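Local coordinates for adhesion and penetration protein autotransporter (Haemophilus influenzae, PDB 3SYJ) that promotes adherence to and invasion of host cells and self-association between bacteria, and is probably a serine protease, at residues I154-Q159 against G173-L178; L340-Q345 against G361-E366; N511-G516 against N556-P561; H620-R625 against S642-S647; T792-N797 against N810-N815. All blocks are in the same frame, centred on the assembly; numbering follows the deposited sequence.

From the N terminus the five contacts follow in series, each closing before the next opens, so none nests or crosses. Contact 1 lies in the N-terminal S6 protease domain and closes a loop of 13 residues with most of strand 159-162 and all of 168-172. The other four belong to the long beta-helix. Contact 2 joins successive coils at its early end; contact 3 spans a longer excursion of 39 residues between two neighbouring strands. Contact 4 ties the projecting region at 620-625 back to the strand that begins at Val645. Contact 5 pairs coils far along the solenoid, its centre about 81 Å from that of contact 2.

Contact 1 (I154-Q159 against G173-L178); sequences IGSGRQ and GAYHYL
Ser156 and Tyr175 form the inner shell: Tyr175 N donates to Ser156 O at 2.7 Å with an N-H...O angle of 157°. Ser156 CB rests on Tyr177 O at 3.1 Å. Its OG comes to the edge of the Tyr175 ring, 3.5 Å from CD1, but finds its hydrogen-bond partner in the carbonyl O of Asn57. Gln159 crosses Tyr177 aslant, CG 3.7 Å from CE1, with the amide plane only 6° from that of the ring. The bend of the Gln159 chain at chi2 (-72°) swings NE2 back to Tyr177 O at 3.1 Å, a weak, bent bond. One water lies between Ser156 O, Gly173 O and His176 N, accepting the His176 N-H at 2.9 Å and so bridging the segments; a second accepts from Ala174 N and, weakly, from Arg158 NE. Further out, Gln159 OE1 is fixed by Thr179 OG1 and the N terminus at Gly1, and Tyr177 OH bonds to Tyr9 on helix 9-17. Gly157 N reaches Asp217 OD1, and the side chain of Tyr175 stands about 6 Å from that of Ser218, the probable active-site serine. Across the contact one direct backbone bond and a weak amide bond are supplemented by water, while Tyr177 and Gln159 are gripped at their polar ends from outside, consistent with a loop that borders the presumed active site.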
# COMPACT_ATOMS: atom_id res chain seq x y z
N ILE A 154 4.17 57.21 -28.08
CA ILE A 154 3.65 56.22 -29.00
C ILE A 154 2.93 56.95 -30.11
O ILE A 154 2.28 57.96 -29.87
CB ILE A 154 2.69 55.26 -28.27
CG1 ILE A 154 2.10 54.24 -29.25
CG2 ILE A 154 1.60 56.05 -27.56
CD1 ILE A 154 1.23 53.18 -28.60
N GLY A 155 3.03 56.44 -31.33
CA GLY A 155 2.36 57.08 -32.46
C GLY A 155 2.39 56.28 -33.74
O GLY A 155 3.02 55.22 -33.82
N SER A 156 1.71 56.78 -34.77
CA SER A 156 1.68 56.09 -36.05
C SER A 156 2.18 56.95 -37.20
O SER A 156 1.93 56.66 -38.36
CB SER A 156 0.27 55.58 -36.34
OG SER A 156 -0.61 56.66 -36.59
N GLY A 157 2.90 58.02 -36.88
CA GLY A 157 3.45 58.88 -37.91
C GLY A 157 4.44 58.16 -38.82
O GLY A 157 4.85 57.04 -38.54
N ARG A 158 4.81 58.80 -39.92
CA ARG A 158 5.78 58.23 -40.84
C ARG A 158 6.88 57.47 -40.11
O ARG A 158 7.48 57.98 -39.16
CB ARG A 158 6.41 59.32 -41.70
CG ARG A 158 5.43 60.01 -42.59
CD ARG A 158 6.12 61.02 -43.46
NE ARG A 158 5.27 61.41 -44.58
CZ ARG A 158 5.48 62.49 -45.34
NH1 ARG A 158 6.51 63.29 -45.08
NH2 ARG A 158 4.65 62.76 -46.34
N GLN A 159 7.13 56.24 -40.54
CA GLN A 159 8.04 55.36 -39.82
C GLN A 159 9.42 55.28 -40.48
O GLN A 159 9.54 55.01 -41.67
CB GLN A 159 7.43 53.96 -39.66
CG GLN A 159 6.01 53.93 -39.08
CD GLN A 159 5.94 54.26 -37.59
OE1 GLN A 159 6.95 54.53 -36.94
NE2 GLN A 159 4.72 54.23 -37.05
N GLY A 173 4.47 54.67 -44.58
CA GLY A 173 3.78 55.94 -44.55
C GLY A 173 3.08 56.14 -43.21
O GLY A 173 3.06 55.23 -42.38
N ALA A 174 2.52 57.33 -43.00
CA ALA A 174 1.86 57.64 -41.74
C ALA A 174 0.57 56.85 -41.62
O ALA A 174 -0.01 56.46 -42.63
CB ALA A 174 1.56 59.12 -41.64
N TYR A 175 0.14 56.63 -40.38
CA TYR A 175 -1.15 56.02 -40.08
C TYR A 175 -1.30 54.59 -40.58
O TYR A 175 -2.40 54.16 -40.89
CB TYR A 175 -2.30 56.88 -40.62
CG TYR A 175 -2.15 58.35 -40.32
CD1 TYR A 175 -1.88 58.79 -39.03
CD2 TYR A 175 -2.28 59.31 -41.32
CE1 TYR A 175 -1.74 60.13 -38.75
CE2 TYR A 175 -2.14 60.66 -41.04
CZ TYR A 175 -1.87 61.06 -39.75
OH TYR A 175 -1.74 62.40 -39.47
N HIS A 176 -0.20 53.85 -40.64
CA HIS A 176 -0.25 52.44 -41.03
C HIS A 176 -0.24 51.56 -39.79
O HIS A 176 -0.98 50.59 -39.72
CB HIS A 176 0.93 52.07 -41.92
CG HIS A 176 0.82 52.54 -43.34
ND1 HIS A 176 1.10 51.73 -44.42
CD2 HIS A 176 0.46 53.74 -43.85
CE1 HIS A 176 0.92 52.41 -45.53
NE2 HIS A 176 0.53 53.64 -45.22
N TYR A 177 0.63 51.89 -38.84
CA TYR A 177 0.72 51.13 -37.59
C TYR A 177 1.41 51.94 -36.48
O TYR A 177 1.93 53.04 -36.72
CB TYR A 177 1.43 49.80 -37.81
CG TYR A 177 2.82 49.95 -38.40
CD1 TYR A 177 3.91 50.25 -37.59
CD2 TYR A 177 3.04 49.82 -39.76
CE1 TYR A 177 5.18 50.41 -38.12
CE2 TYR A 177 4.28 49.98 -40.30
CZ TYR A 177 5.36 50.27 -39.48
OH TYR A 177 6.60 50.43 -40.04
N LEU A 178 1.39 51.40 -35.27
CA LEU A 178 1.94 52.08 -34.11
C LEU A 178 3.38 51.66 -33.85
O LEU A 178 3.73 50.49 -34.02
CB LEU A 178 1.11 51.77 -32.87
CG LEU A 178 -0.35 52.25 -32.89
CD1 LEU A 178 -1.12 51.53 -31.81
CD2 LEU A 178 -0.43 53.76 -32.71
O HOH W 1 2.43 54.35 -39.61
O HOH W 2 2.57 59.58 -45.26

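Contact 2 (L340-Q345 against G361-E366); sequences LYFMDQ and GGLYFE
Leu340-Met343 and Leu363-Glu366 run parallel, axes 4.8 Å apart and 14° off, joined by a ladder of five backbone hydrogen bonds from Leu340 N to Gly362 O through Asp344 N to Glu366 O. On the buried face of Leu340, Phe342, Leu363 and Phe365, the two phenylalanines make a nearly parallel but strongly offset pair, planes at 14° and centroids 5.5 Å apart, and Phe365 CD1 touches Phe342 CB at 3.9 Å. Leu363 CD2 fits against the edge of Phe342, 4.0 Å from CE2. On the face of Tyr341, Met343, Tyr364 and Glu366, Tyr341 swings across to its neighbour, CG trans to the backbone N (chi1 180°), which brings CD1 to 3.4 Å from Tyr364 CB and OH to 3.2 Å from Glu366 CB. Met343 CG runs beside Glu366 CG at 3.5 Å. The ring of Tyr364 stacks on His385 of the next strand. Leu on Leu, Tyr on Tyr and Phe on Phe, in register on parallel strands, form stacks of the kind found in the right-handed beta-helix of autotransporter passengers.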
# COMPACT_ATOMS: atom_id res chain seq x y z
N LEU A 340 -26.25 63.46 -16.95
CA LEU A 340 -27.00 63.67 -15.72
C LEU A 340 -26.40 62.86 -14.59
O LEU A 340 -25.88 61.77 -14.82
CB LEU A 340 -28.46 63.27 -15.90
CG LEU A 340 -29.24 64.00 -17.00
CD1 LEU A 340 -30.54 63.25 -17.26
CD2 LEU A 340 -29.50 65.46 -16.63
N TYR A 341 -26.47 63.40 -13.38
CA TYR A 341 -25.91 62.73 -12.21
C TYR A 341 -26.98 62.58 -11.14
O TYR A 341 -27.51 63.57 -10.65
CB TYR A 341 -24.70 63.50 -11.67
CG TYR A 341 -24.06 62.87 -10.44
CD1 TYR A 341 -23.21 61.78 -10.56
CD2 TYR A 341 -24.31 63.37 -9.17
CE1 TYR A 341 -22.63 61.20 -9.43
CE2 TYR A 341 -23.73 62.81 -8.04
CZ TYR A 341 -22.89 61.72 -8.18
OH TYR A 341 -22.32 61.15 -7.06
N PHE A 342 -27.29 61.34 -10.80
CA PHE A 342 -28.31 61.03 -9.81
C PHE A 342 -27.67 60.40 -8.60
O PHE A 342 -26.96 59.39 -8.71
CB PHE A 342 -29.32 60.03 -10.37
CG PHE A 342 -30.20 60.56 -11.47
CD1 PHE A 342 -31.43 61.13 -11.17
CD2 PHE A 342 -29.83 60.44 -12.80
CE1 PHE A 342 -32.26 61.60 -12.18
CE2 PHE A 342 -30.65 60.91 -13.82
CZ PHE A 342 -31.87 61.49 -13.51
N MET A 343 -27.92 60.98 -7.44
CA MET A 343 -27.45 60.42 -6.18
C MET A 343 -28.61 60.20 -5.22
O MET A 343 -29.54 61.00 -5.17
CB MET A 343 -26.42 61.36 -5.56
CG MET A 343 -25.74 60.80 -4.32
SD MET A 343 -24.96 62.09 -3.34
CE MET A 343 -24.57 63.30 -4.62
N ASP A 344 -28.60 59.11 -4.48
CA ASP A 344 -29.53 58.81 -3.42
C ASP A 344 -28.91 57.89 -2.38
O ASP A 344 -28.25 56.95 -2.72
CB ASP A 344 -30.82 58.21 -3.96
CG ASP A 344 -31.99 58.30 -2.99
OD1 ASP A 344 -32.83 59.11 -3.16
OD2 ASP A 344 -32.12 57.50 -2.13
N GLN A 345 -29.14 58.19 -1.12
CA GLN A 345 -28.63 57.44 0.00
C GLN A 345 -29.51 56.28 0.44
O GLN A 345 -29.13 55.49 1.21
CB GLN A 345 -28.30 58.37 1.15
CG GLN A 345 -27.10 59.27 0.86
CD GLN A 345 -26.89 60.38 1.87
OE1 GLN A 345 -25.79 60.57 2.34
NE2 GLN A 345 -27.92 61.11 2.19
N GLY A 361 -25.03 62.79 -24.04
CA GLY A 361 -25.18 62.83 -22.60
C GLY A 361 -25.31 61.41 -22.07
O GLY A 361 -25.93 60.55 -22.72
N GLY A 362 -24.73 61.16 -20.91
CA GLY A 362 -24.80 59.85 -20.27
C GLY A 362 -25.43 59.91 -18.90
O GLY A 362 -25.92 60.96 -18.48
N LEU A 363 -25.42 58.78 -18.19
CA LEU A 363 -26.01 58.69 -16.85
C LEU A 363 -25.02 58.18 -15.80
O LEU A 363 -24.40 57.14 -15.96
CB LEU A 363 -27.22 57.77 -16.87
CG LEU A 363 -28.43 58.11 -17.75
CD1 LEU A 363 -29.27 56.86 -17.91
CD2 LEU A 363 -29.24 59.23 -17.12
N TYR A 364 -24.91 58.92 -14.70
CA TYR A 364 -24.15 58.47 -13.54
C TYR A 364 -25.10 58.19 -12.40
O TYR A 364 -25.98 59.00 -12.10
CB TYR A 364 -23.13 59.54 -13.11
CG TYR A 364 -21.92 59.64 -14.01
CD1 TYR A 364 -22.02 60.19 -15.28
CD2 TYR A 364 -20.68 59.18 -13.59
CE1 TYR A 364 -20.91 60.28 -16.11
CE2 TYR A 364 -19.57 59.27 -14.42
CZ TYR A 364 -19.70 59.82 -15.67
OH TYR A 364 -18.59 59.91 -16.49
N PHE A 365 -24.95 57.03 -11.76
CA PHE A 365 -25.76 56.71 -10.60
C PHE A 365 -24.88 56.48 -9.37
O PHE A 365 -23.96 55.66 -9.39
CB PHE A 365 -26.65 55.49 -10.86
CG PHE A 365 -27.75 55.74 -11.87
CD1 PHE A 365 -28.95 56.33 -11.49
CD2 PHE A 365 -27.57 55.40 -13.21
CE1 PHE A 365 -29.96 56.56 -12.42
CE2 PHE A 365 -28.58 55.63 -14.14
CZ PHE A 365 -29.78 56.21 -13.74
N GLU A 366 -25.15 57.24 -8.31
CA GLU A 366 -24.49 57.03 -7.03
C GLU A 366 -25.54 56.63 -5.98
O GLU A 366 -26.35 57.44 -5.57
CB GLU A 366 -23.75 58.30 -6.60
CG GLU A 366 -23.36 58.35 -5.14
CD GLU A 366 -21.96 57.84 -4.89
OE1 GLU A 366 -20.99 58.54 -5.27
OE2 GLU A 366 -21.82 56.74 -4.30

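Contact 3 (N511-G516 against N556-P561); sequences NVTITG and NLIYKP
Asn511 and Asn556 run abreast, their amide planes 34° apart. Asn556 ND2 donates to Asn511 OD1 at 2.9 Å, the acceptor close to the plane of the donor amide and the approach nearly end-on to the C=O. Asn556 OD1 accepts the backbone N-H of Asp579 on the following strand. This single side-chain amide bond sits on parallel strands paired in register from Asn511-Asn556 to Ile514-Tyr559, the way successive coils of a beta-helix join. Between the strands run backbone bonds such as Ile514 N to Ile558 O at 2.8 Å. On the asparagine face Thr513 slants across Ile558, its OG1 3.9 Å from CB. On the buried face Ile514 CD1 meets Leu557 CD1 at a slant, 4.0 Å away; a chi1 of 172° turns the Leu557 branch away from its own N to reach there, and Phe543 touches both. Tyr559 CD1 comes within 3.4 Å of Ile514 O, while Pro561 CD sits over the centre of the Tyr559 ring.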
# COMPACT_ATOMS: atom_id res chain seq x y z
N ASN A 511 -23.70 24.07 -16.56
CA ASN A 511 -23.05 23.39 -17.66
C ASN A 511 -22.86 24.30 -18.87
O ASN A 511 -23.75 25.07 -19.21
CB ASN A 511 -23.84 22.15 -18.08
CG ASN A 511 -24.10 21.20 -16.93
OD1 ASN A 511 -23.19 20.87 -16.16
ND2 ASN A 511 -25.34 20.77 -16.80
N VAL A 512 -21.69 24.22 -19.50
CA VAL A 512 -21.50 24.83 -20.80
C VAL A 512 -21.27 23.72 -21.82
O VAL A 512 -20.36 22.90 -21.67
CB VAL A 512 -20.29 25.79 -20.84
CG1 VAL A 512 -20.24 26.55 -22.16
CG2 VAL A 512 -20.33 26.77 -19.69
N THR A 513 -22.10 23.70 -22.85
CA THR A 513 -21.91 22.75 -23.94
C THR A 513 -21.41 23.49 -25.18
O THR A 513 -21.91 24.55 -25.52
CB THR A 513 -23.22 21.98 -24.23
OG1 THR A 513 -23.67 21.34 -23.03
CG2 THR A 513 -23.02 20.92 -25.32
N ILE A 514 -20.39 22.93 -25.82
CA ILE A 514 -19.88 23.47 -27.08
C ILE A 514 -20.09 22.42 -28.17
O ILE A 514 -19.63 21.29 -28.05
CB ILE A 514 -18.40 23.84 -26.97
CG1 ILE A 514 -18.22 24.97 -25.95
CG2 ILE A 514 -17.85 24.27 -28.33
CD1 ILE A 514 -16.78 25.22 -25.56
N THR A 515 -20.82 22.80 -29.23
CA THR A 515 -21.18 21.86 -30.29
C THR A 515 -20.41 22.05 -31.60
O THR A 515 -20.49 21.22 -32.50
CB THR A 515 -22.69 21.91 -30.59
OG1 THR A 515 -23.05 23.24 -31.01
CG2 THR A 515 -23.49 21.55 -29.35
N GLY A 516 -19.67 23.15 -31.70
CA GLY A 516 -18.90 23.42 -32.91
C GLY A 516 -19.76 24.07 -33.97
O GLY A 516 -20.96 24.25 -33.79
N ASN A 556 -19.45 22.30 -15.23
CA ASN A 556 -19.06 21.23 -16.15
C ASN A 556 -18.97 21.73 -17.58
O ASN A 556 -19.71 22.64 -17.97
CB ASN A 556 -20.06 20.08 -16.10
CG ASN A 556 -20.26 19.57 -14.71
OD1 ASN A 556 -19.34 19.00 -14.13
ND2 ASN A 556 -21.44 19.78 -14.15
N LEU A 557 -18.07 21.13 -18.34
CA LEU A 557 -17.87 21.49 -19.74
C LEU A 557 -18.06 20.27 -20.64
O LEU A 557 -17.44 19.22 -20.42
CB LEU A 557 -16.47 22.06 -19.93
CG LEU A 557 -16.04 22.29 -21.37
CD1 LEU A 557 -16.85 23.44 -21.98
CD2 LEU A 557 -14.55 22.57 -21.43
N ILE A 558 -18.92 20.40 -21.64
CA ILE A 558 -19.17 19.30 -22.56
C ILE A 558 -18.84 19.71 -23.99
O ILE A 558 -19.39 20.68 -24.51
CB ILE A 558 -20.65 18.86 -22.54
CG1 ILE A 558 -21.07 18.39 -21.15
CG2 ILE A 558 -20.88 17.73 -23.53
CD1 ILE A 558 -21.48 19.50 -20.23
N TYR A 559 -17.93 18.97 -24.63
CA TYR A 559 -17.67 19.15 -26.05
C TYR A 559 -18.37 18.04 -26.83
O TYR A 559 -18.05 16.86 -26.70
CB TYR A 559 -16.16 19.15 -26.33
CG TYR A 559 -15.82 19.30 -27.80
CD1 TYR A 559 -16.40 20.30 -28.56
CD2 TYR A 559 -14.93 18.43 -28.42
CE1 TYR A 559 -16.10 20.45 -29.90
CE2 TYR A 559 -14.62 18.57 -29.76
CZ TYR A 559 -15.21 19.58 -30.50
OH TYR A 559 -14.91 19.73 -31.84
N LYS A 560 -19.34 18.43 -27.65
CA LYS A 560 -20.19 17.47 -28.34
C LYS A 560 -20.47 17.93 -29.77
O LYS A 560 -21.57 18.41 -30.08
CB LYS A 560 -21.51 17.29 -27.57
CG LYS A 560 -22.53 16.39 -28.26
CD LYS A 560 -23.56 15.81 -27.30
CE LYS A 560 -24.46 16.88 -26.70
NZ LYS A 560 -25.43 16.33 -25.70
N PRO A 561 -19.47 17.80 -30.65
CA PRO A 561 -19.61 18.18 -32.06
C PRO A 561 -20.45 17.14 -32.78
O PRO A 561 -20.70 16.08 -32.20
CB PRO A 561 -18.17 18.12 -32.57
CG PRO A 561 -17.54 17.09 -31.69
CD PRO A 561 -18.08 17.41 -30.34

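Contact 4 (H620-R625 against S642-S647); sequences HDWINR and SRNVSS
Stacking comes from Trp622 and Arg643: the guanidinium lies flat over the indole, planes 7° apart, with Arg643 CZ 3.5 Å from the centroid of the five-membered ring, a cation-pi contact. Arg643 CD adds a CH-pi contact, 3.8 Å from the centroid of the six-membered ring. Among the hydrogen bonds, Asn644 has the central place. Its ND2 donates to Asn624 OD1 at 2.8 Å, that oxygen lying in the Asn644 amide plane, and also to a water; its OD1 takes Arg643 NE at 2.7 Å, nearly straight on to the C=O. A weaker bond from Arg643 NH2 reaches the same oxygen. The backbones meet more briefly: Arg625 N to Asn644 O at 3.1 Å, and Ser646 N to Arg625 O at 2.7 Å, where Arg625 and Val645 form a parallel bridge between neighbouring strands 622-629 and 645-654 of the beta-solenoid repeat region. Arg643 NH1 forms a salt bridge with Asp619. Bonding to Asn644 and Asp619 should limit rotation of the guanidinium, whose charge is probably balanced by Asp619 and favourable over the indole face.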
# COMPACT_ATOMS: atom_id res chain seq x y z
N HIS A 620 9.97 29.02 -30.42
CA HIS A 620 10.61 28.75 -29.13
C HIS A 620 10.05 29.63 -28.02
O HIS A 620 10.46 29.53 -26.86
CB HIS A 620 12.11 28.99 -29.22
CG HIS A 620 12.47 30.44 -29.38
ND1 HIS A 620 12.60 31.04 -30.62
CD2 HIS A 620 12.71 31.41 -28.47
CE1 HIS A 620 12.91 32.31 -30.46
NE2 HIS A 620 12.98 32.57 -29.17
N ASP A 621 9.12 30.52 -28.37
CA ASP A 621 8.60 31.50 -27.44
C ASP A 621 7.08 31.31 -27.28
O ASP A 621 6.29 31.96 -27.97
CB ASP A 621 8.93 32.91 -27.93
CG ASP A 621 8.38 33.99 -27.04
OD1 ASP A 621 8.01 33.70 -25.89
OD2 ASP A 621 8.31 35.16 -27.49
N TRP A 622 6.71 30.40 -26.39
CA TRP A 622 5.31 30.06 -26.11
C TRP A 622 4.96 30.31 -24.65
O TRP A 622 5.83 30.29 -23.78
CB TRP A 622 5.04 28.59 -26.44
CG TRP A 622 4.73 28.33 -27.87
CD1 TRP A 622 5.42 28.80 -28.96
CD2 TRP A 622 3.67 27.52 -28.39
NE1 TRP A 622 4.83 28.35 -30.11
CE2 TRP A 622 3.76 27.56 -29.79
CE3 TRP A 622 2.64 26.78 -27.80
CZ2 TRP A 622 2.87 26.87 -30.62
CZ3 TRP A 622 1.75 26.10 -28.62
CH2 TRP A 622 1.87 26.15 -30.01
N ILE A 623 3.67 30.53 -24.40
CA ILE A 623 3.15 30.65 -23.04
C ILE A 623 2.77 29.27 -22.49
O ILE A 623 2.09 28.49 -23.17
CB ILE A 623 1.89 31.55 -23.00
CG1 ILE A 623 2.20 32.90 -23.65
CG2 ILE A 623 1.41 31.71 -21.57
CD1 ILE A 623 1.04 33.89 -23.66
N ASN A 624 3.22 28.97 -21.28
CA ASN A 624 2.88 27.70 -20.63
C ASN A 624 1.55 27.77 -19.88
O ASN A 624 1.27 28.75 -19.19
CB ASN A 624 4.00 27.26 -19.70
CG ASN A 624 5.27 26.90 -20.45
OD1 ASN A 624 5.22 26.32 -21.55
ND2 ASN A 624 6.42 27.23 -19.87
N ARG A 625 0.73 26.72 -20.02
CA ARG A 625 -0.60 26.70 -19.42
C ARG A 625 -0.83 25.56 -18.42
O ARG A 625 -0.10 24.56 -18.40
CB ARG A 625 -1.68 26.64 -20.51
CG ARG A 625 -1.62 27.76 -21.53
CD ARG A 625 -1.80 29.13 -20.89
NE ARG A 625 -2.37 30.09 -21.82
CZ ARG A 625 -2.46 31.40 -21.61
NH1 ARG A 625 -2.00 31.92 -20.48
NH2 ARG A 625 -3.02 32.19 -22.52
N SER A 642 -1.18 18.88 -25.74
CA SER A 642 -0.12 19.23 -26.68
C SER A 642 0.92 20.10 -25.97
O SER A 642 0.97 20.13 -24.74
CB SER A 642 -0.68 20.08 -27.83
OG SER A 642 0.24 20.20 -28.90
N ARG A 643 1.73 20.81 -26.75
CA ARG A 643 2.96 21.43 -26.26
C ARG A 643 2.68 22.62 -25.35
O ARG A 643 1.64 23.26 -25.46
CB ARG A 643 3.86 21.87 -27.42
CG ARG A 643 3.18 22.77 -28.45
CD ARG A 643 4.20 23.38 -29.42
NE ARG A 643 5.11 24.29 -28.72
CZ ARG A 643 6.03 25.03 -29.31
NH1 ARG A 643 6.19 24.99 -30.63
NH2 ARG A 643 6.81 25.83 -28.58
N ASN A 644 3.63 22.91 -24.47
CA ASN A 644 3.53 24.01 -23.52
C ASN A 644 2.31 23.92 -22.59
O ASN A 644 1.65 24.91 -22.30
CB ASN A 644 3.61 25.36 -24.23
CG ASN A 644 4.93 25.54 -24.96
OD1 ASN A 644 5.01 25.31 -26.17
ND2 ASN A 644 5.99 25.94 -24.23
N VAL A 645 2.04 22.70 -22.13
CA VAL A 645 1.12 22.50 -21.02
C VAL A 645 1.98 22.09 -19.84
O VAL A 645 2.56 21.00 -19.83
CB VAL A 645 0.08 21.41 -21.31
CG1 VAL A 645 -0.81 21.20 -20.10
CG2 VAL A 645 -0.76 21.77 -22.55
N SER A 646 2.07 22.97 -18.85
CA SER A 646 2.91 22.70 -17.69
C SER A 646 2.37 21.51 -16.92
O SER A 646 3.12 20.65 -16.48
CB SER A 646 2.96 23.92 -16.77
OG SER A 646 3.72 24.95 -17.36
N SER A 647 1.06 21.49 -16.76
CA SER A 647 0.43 20.43 -15.99
C SER A 647 -1.04 20.32 -16.35
O SER A 647 -1.68 21.31 -16.69
CB SER A 647 0.55 20.71 -14.49
OG SER A 647 -0.09 21.93 -14.14
O HOH W 3 7.95 27.40 -25.96

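Contact 5 (T792-N797 against N810-N815); sequences TVTLEN and NLTLNN
Val793 and Leu811 face into the beta-helix core where strands Thr792-Glu796 and Asn810-Leu813 of successive coils pair in parallel. This inner side is buried and apolar: Leu811 CD1 lies 4.2 Å from Val793 CG1, and Leu813 CD2 is 4.1 Å from Leu795 CB. Ile818, on strand 816-819 beyond the corner, packs on both Leu811 and Leu813. Backbone bonds such as Leu795 N to Thr812 O at 3.0 Å tie the strands. The outer side is polar and partly exposed. Thr794 and Thr812 stand side by side, the Thr794 methyl CG2 4.0 Å from Thr812 CB, and Thr792 OG1 stays 3.8 Å from Asn810 ND2; Asn810 ND2 has a weak bond to Thr791 O, and its OD1 accepts Lys858 N. Toward the corner Glu796 and Asn814 run alongside each other, and Asn797 and Asn815 share left-handed backbone angles in consecutive coils. Their amide planes stand 80° apart, with Asn797 ND2 3.0 Å from Asn815 OD1.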
# COMPACT_ATOMS: atom_id res chain seq x y z
N THR A 792 -0.07 -12.84 -20.37
CA THR A 792 1.20 -12.95 -21.06
C THR A 792 2.06 -11.70 -20.88
O THR A 792 1.61 -10.59 -21.16
CB THR A 792 1.02 -13.19 -22.56
OG1 THR A 792 0.20 -14.35 -22.76
CG2 THR A 792 2.36 -13.40 -23.22
N VAL A 793 3.29 -11.89 -20.42
CA VAL A 793 4.25 -10.81 -20.35
C VAL A 793 5.26 -11.04 -21.46
O VAL A 793 5.67 -12.17 -21.70
CB VAL A 793 4.98 -10.78 -18.99
CG1 VAL A 793 6.10 -9.76 -19.01
CG2 VAL A 793 4.01 -10.48 -17.87
N THR A 794 5.64 -9.97 -22.15
CA THR A 794 6.57 -10.07 -23.26
C THR A 794 7.67 -9.01 -23.19
O THR A 794 7.39 -7.83 -22.95
CB THR A 794 5.84 -9.92 -24.60
OG1 THR A 794 4.75 -10.86 -24.64
CG2 THR A 794 6.78 -10.19 -25.76
N LEU A 795 8.92 -9.43 -23.38
CA LEU A 795 10.04 -8.50 -23.44
C LEU A 795 10.70 -8.54 -24.81
O LEU A 795 10.92 -9.61 -25.37
CB LEU A 795 11.07 -8.83 -22.35
CG LEU A 795 10.82 -8.31 -20.93
CD1 LEU A 795 9.60 -8.95 -20.31
CD2 LEU A 795 12.04 -8.53 -20.06
N GLU A 796 11.02 -7.36 -25.35
CA GLU A 796 11.79 -7.29 -26.59
C GLU A 796 12.86 -6.22 -26.50
O GLU A 796 12.55 -5.04 -26.29
CB GLU A 796 10.89 -7.02 -27.79
CG GLU A 796 11.64 -7.11 -29.12
CD GLU A 796 10.88 -6.49 -30.28
OE1 GLU A 796 9.70 -6.13 -30.11
OE2 GLU A 796 11.49 -6.36 -31.37
N ASN A 797 14.11 -6.62 -26.68
CA ASN A 797 15.23 -5.71 -26.56
C ASN A 797 15.19 -4.99 -25.22
O ASN A 797 15.52 -3.81 -25.14
CB ASN A 797 15.23 -4.70 -27.70
CG ASN A 797 15.10 -5.36 -29.05
OD1 ASN A 797 14.33 -4.92 -29.91
ND2 ASN A 797 15.83 -6.46 -29.25
N ASN A 810 2.43 -16.76 -18.49
CA ASN A 810 3.25 -16.89 -19.66
C ASN A 810 4.22 -15.74 -19.76
O ASN A 810 3.93 -14.65 -19.34
CB ASN A 810 2.38 -17.00 -20.91
CG ASN A 810 1.31 -18.06 -20.78
OD1 ASN A 810 1.58 -19.23 -20.63
ND2 ASN A 810 0.09 -17.63 -20.87
N LEU A 811 5.39 -16.02 -20.28
CA LEU A 811 6.44 -15.06 -20.42
C LEU A 811 7.18 -15.34 -21.70
O LEU A 811 7.53 -16.44 -21.96
CB LEU A 811 7.40 -15.18 -19.24
CG LEU A 811 8.76 -14.51 -19.28
CD1 LEU A 811 8.63 -13.09 -19.34
CD2 LEU A 811 9.61 -14.92 -18.11
N THR A 812 7.39 -14.32 -22.50
CA THR A 812 8.04 -14.48 -23.79
C THR A 812 9.27 -13.60 -23.87
O THR A 812 9.18 -12.38 -23.68
CB THR A 812 7.09 -14.13 -24.94
OG1 THR A 812 6.03 -15.10 -25.00
CG2 THR A 812 7.84 -14.14 -26.27
N LEU A 813 10.42 -14.20 -24.15
CA LEU A 813 11.66 -13.44 -24.26
C LEU A 813 12.09 -13.32 -25.71
O LEU A 813 11.86 -14.23 -26.50
CB LEU A 813 12.78 -14.11 -23.47
CG LEU A 813 12.61 -14.09 -21.96
CD1 LEU A 813 13.94 -14.38 -21.29
CD2 LEU A 813 12.08 -12.73 -21.53
N ASN A 814 12.72 -12.21 -26.03
CA ASN A 814 13.27 -11.99 -27.36
C ASN A 814 14.39 -10.97 -27.25
O ASN A 814 14.13 -9.78 -27.10
CB ASN A 814 12.19 -11.49 -28.31
CG ASN A 814 12.75 -10.81 -29.55
OD1 ASN A 814 13.92 -10.98 -29.89
ND2 ASN A 814 11.92 -10.02 -30.22
N ASN A 815 15.63 -11.45 -27.32
CA ASN A 815 16.79 -10.58 -27.19
C ASN A 815 16.70 -9.72 -25.94
O ASN A 815 17.07 -8.54 -25.97
CB ASN A 815 16.95 -9.70 -28.42
CG ASN A 815 18.27 -8.94 -28.44
OD1 ASN A 815 18.40 -7.94 -29.14
ND2 ASN A 815 19.24 -9.42 -27.68